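Unknown protein (Galdieria sulphuraria, PDB 2NYI) is of unknown function but contains tandem ACT domains, a fold that in many relatives binds small regulatory ligands such as amino acids. Local coordinates at residues V7-G12 and Q73-R78. Residues are numbered along the deposited sequence; the frame is centred on the assembly and turned at random. Where two conformers were deposited one is given.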
loop_
_atom_site.group_PDB
_atom_site.type_symbol
_atom_site.label_atom_id
_atom_site.label_comp_id
_atom_site.label_asym_id
_atom_site.label_seq_id
_atom_site.Cartn_x
_atom_site.Cartn_y
_atom_site.Cartn_z
ATOM N N VAL A 7 4.808 -11.440 -10.379
ATOM C CA VAL A 7 4.135 -10.622 -9.370
ATOM C C VAL A 7 4.208 -11.383 -8.062
ATOM O O VAL A 7 3.821 -12.556 -7.980
ATOM C CB VAL A 7 2.658 -10.321 -9.719
ATOM C CG1 VAL A 7 2.124 -9.210 -8.820
ATOM C CG2 VAL A 7 2.534 -9.922 -11.195
ATOM N N VAL A 8 4.748 -10.708 -7.056
ATOM C CA VAL A 8 4.972 -11.273 -5.740
ATOM C C VAL A 8 4.169 -10.465 -4.715
ATOM O O VAL A 8 4.203 -9.229 -4.742
ATOM C CB VAL A 8 6.498 -11.198 -5.380
ATOM C CG1 VAL A 8 6.753 -11.655 -3.945
ATOM C CG2 VAL A 8 7.313 -12.017 -6.366
ATOM N N SER A 9 3.432 -11.166 -3.857
ATOM C CA SER A 9 2.724 -10.553 -2.726
ATOM C C SER A 9 3.299 -11.098 -1.432
ATOM O O SER A 9 3.541 -12.307 -1.317
ATOM C CB SER A 9 1.224 -10.890 -2.788
ATOM O OG SER A 9 0.570 -10.112 -3.787
ATOM N N VAL A 10 3.511 -10.212 -0.460
ATOM C CA VAL A 10 4.058 -10.585 0.846
ATOM C C VAL A 10 3.156 -9.938 1.892
ATOM O O VAL A 10 2.855 -8.730 1.805
ATOM C CB VAL A 10 5.508 -10.045 1.018
ATOM C CG1 VAL A 10 6.086 -10.363 2.435
ATOM C CG2 VAL A 10 6.432 -10.561 -0.086
ATOM N N ALA A 11 2.751 -10.715 2.886
ATOM C CA ALA A 11 1.995 -10.171 4.008
ATOM C C ALA A 11 2.393 -10.863 5.303
ATOM O O ALA A 11 2.660 -12.078 5.328
ATOM C CB ALA A 11 0.485 -10.348 3.758
ATOM N N GLY A 12 2.438 -10.087 6.375
ATOM C CA GLY A 12 2.776 -10.618 7.698
ATOM C C GLY A 12 2.774 -9.518 8.735
ATOM O O GLY A 12 2.359 -8.386 8.458
ATOM N N GLN A 73 3.305 -14.675 4.650
ATOM C CA GLN A 73 2.440 -15.207 3.608
ATOM C C GLN A 73 2.943 -14.631 2.282
ATOM O O GLN A 73 2.851 -13.416 2.053
ATOM C CB GLN A 73 1.003 -14.748 3.895
ATOM C CG GLN A 73 -0.019 -14.952 2.794
ATOM C CD GLN A 73 -1.383 -14.355 3.173
ATOM O OE1 GLN A 73 -2.088 -14.917 4.017
ATOM N NE2 GLN A 73 -1.753 -13.211 2.554
ATOM N N ILE A 74 3.466 -15.509 1.419
ATOM C CA ILE A 74 4.149 -15.104 0.193
ATOM C C ILE A 74 3.563 -15.871 -0.994
ATOM O O ILE A 74 3.361 -17.090 -0.904
ATOM C CB ILE A 74 5.672 -15.396 0.266
ATOM C CG1 ILE A 74 6.335 -14.610 1.406
ATOM C CG2 ILE A 74 6.385 -15.083 -1.081
ATOM C CD1 ILE A 74 7.686 -15.175 1.801
ATOM N N SER A 75 3.316 -15.169 -2.097
ATOM C CA SER A 75 2.910 -15.851 -3.342
ATOM C C SER A 75 3.664 -15.240 -4.511
ATOM O O SER A 75 4.034 -14.067 -4.469
ATOM C CB SER A 75 1.393 -15.788 -3.559
ATOM O OG SER A 75 0.959 -14.457 -3.802
ATOM N N THR A 76 3.923 -16.062 -5.525
ATOM C CA THR A 76 4.648 -15.641 -6.713
ATOM C C THR A 76 3.884 -16.235 -7.898
ATOM O O THR A 76 3.580 -17.432 -7.888
ATOM C CB THR A 76 6.117 -16.211 -6.714
ATOM O OG1 THR A 76 6.818 -15.779 -5.541
ATOM C CG2 THR A 76 6.903 -15.742 -7.947
ATOM N N ARG A 77 3.598 -15.422 -8.912
ATOM C CA ARG A 77 2.975 -15.913 -10.139
ATOM C C ARG A 77 3.560 -15.156 -11.313
ATOM O O ARG A 77 4.110 -14.065 -11.134
ATOM C CB ARG A 77 1.459 -15.731 -10.123
ATOM C CG ARG A 77 1.002 -14.283 -10.055
ATOM C CD ARG A 77 -0.495 -14.139 -10.201
ATOM N NE ARG A 77 -0.894 -12.739 -10.061
ATOM C CZ ARG A 77 -0.950 -11.855 -11.063
ATOM N NH1 ARG A 77 -0.642 -12.196 -12.315
ATOM N NH2 ARG A 77 -1.329 -10.615 -10.815
ATOM N N ARG A 78 3.470 -15.745 -12.506
ATOM C CA ARG A 78 3.887 -15.061 -13.722
ATOM C C ARG A 78 3.061 -13.783 -13.845
ATOM O O ARG A 78 1.886 -13.744 -13.435
ATOM C CB ARG A 78 3.675 -15.956 -14.959
ATOM C CG ARG A 78 4.916 -16.201 -15.849
ATOM C CD ARG A 78 6.062 -15.245 -15.564
ATOM N NE ARG A 78 6.716 -14.690 -16.748
ATOM C CZ ARG A 78 6.240 -13.678 -17.473
ATOM N NH1 ARG A 78 5.079 -13.117 -17.172
ATOM N NH2 ARG A 78 6.920 -13.233 -18.521
HETATM O O HOH W 1 1.401 -13.209 -6.503
#
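Val7 and Arg77 face each other as a hydrogen-bonded pair of two antiparallel strands, Val7 N donating to Arg77 O (2.8 Å) and Arg77 N to Val7 O. Ser9 with Ser75 and Ala11 with Gln73 repeat this pair of reciprocal backbone hydrogen bonds. The Arg77 side chain runs alongside that of Val7, its CG between backbone N and carbonyl carbon (chi1 63°), and lays one guanidinium face over Val7 CG2, 3.9 Å from Arg77 NH2. NE forms a salt bridge with Asp44 of the second subunit, which is also hydrogen-bonded to Ser9 OG, while NH2 reaches Gly42 O of that subunit. A leucine in place of Arg77 would probably leave Asp44 and Gly42 O of the second subunit without their arginine partner. Packing is looser around Ser75, where a water donates to Val7 O and accepts from Ser75 OG (3.0 Å). On the opposite face the contact is largely apolar and tight against the helices: Val10 CG2 lies 4.3 Å from Ile74 CG1, and Val8 CG2 rests against Thr76, whose OG1 is hydrogen-bonded to Gln62. In this ACT-type sheet, 73-78 is an outer strand of the four within this chain, beside 4-13, whose other edge pairs with 44-53; Val8 meets Phe22 of helix 18-28, and Ile74 and Val8 pack on Leu65 of helix 59-68.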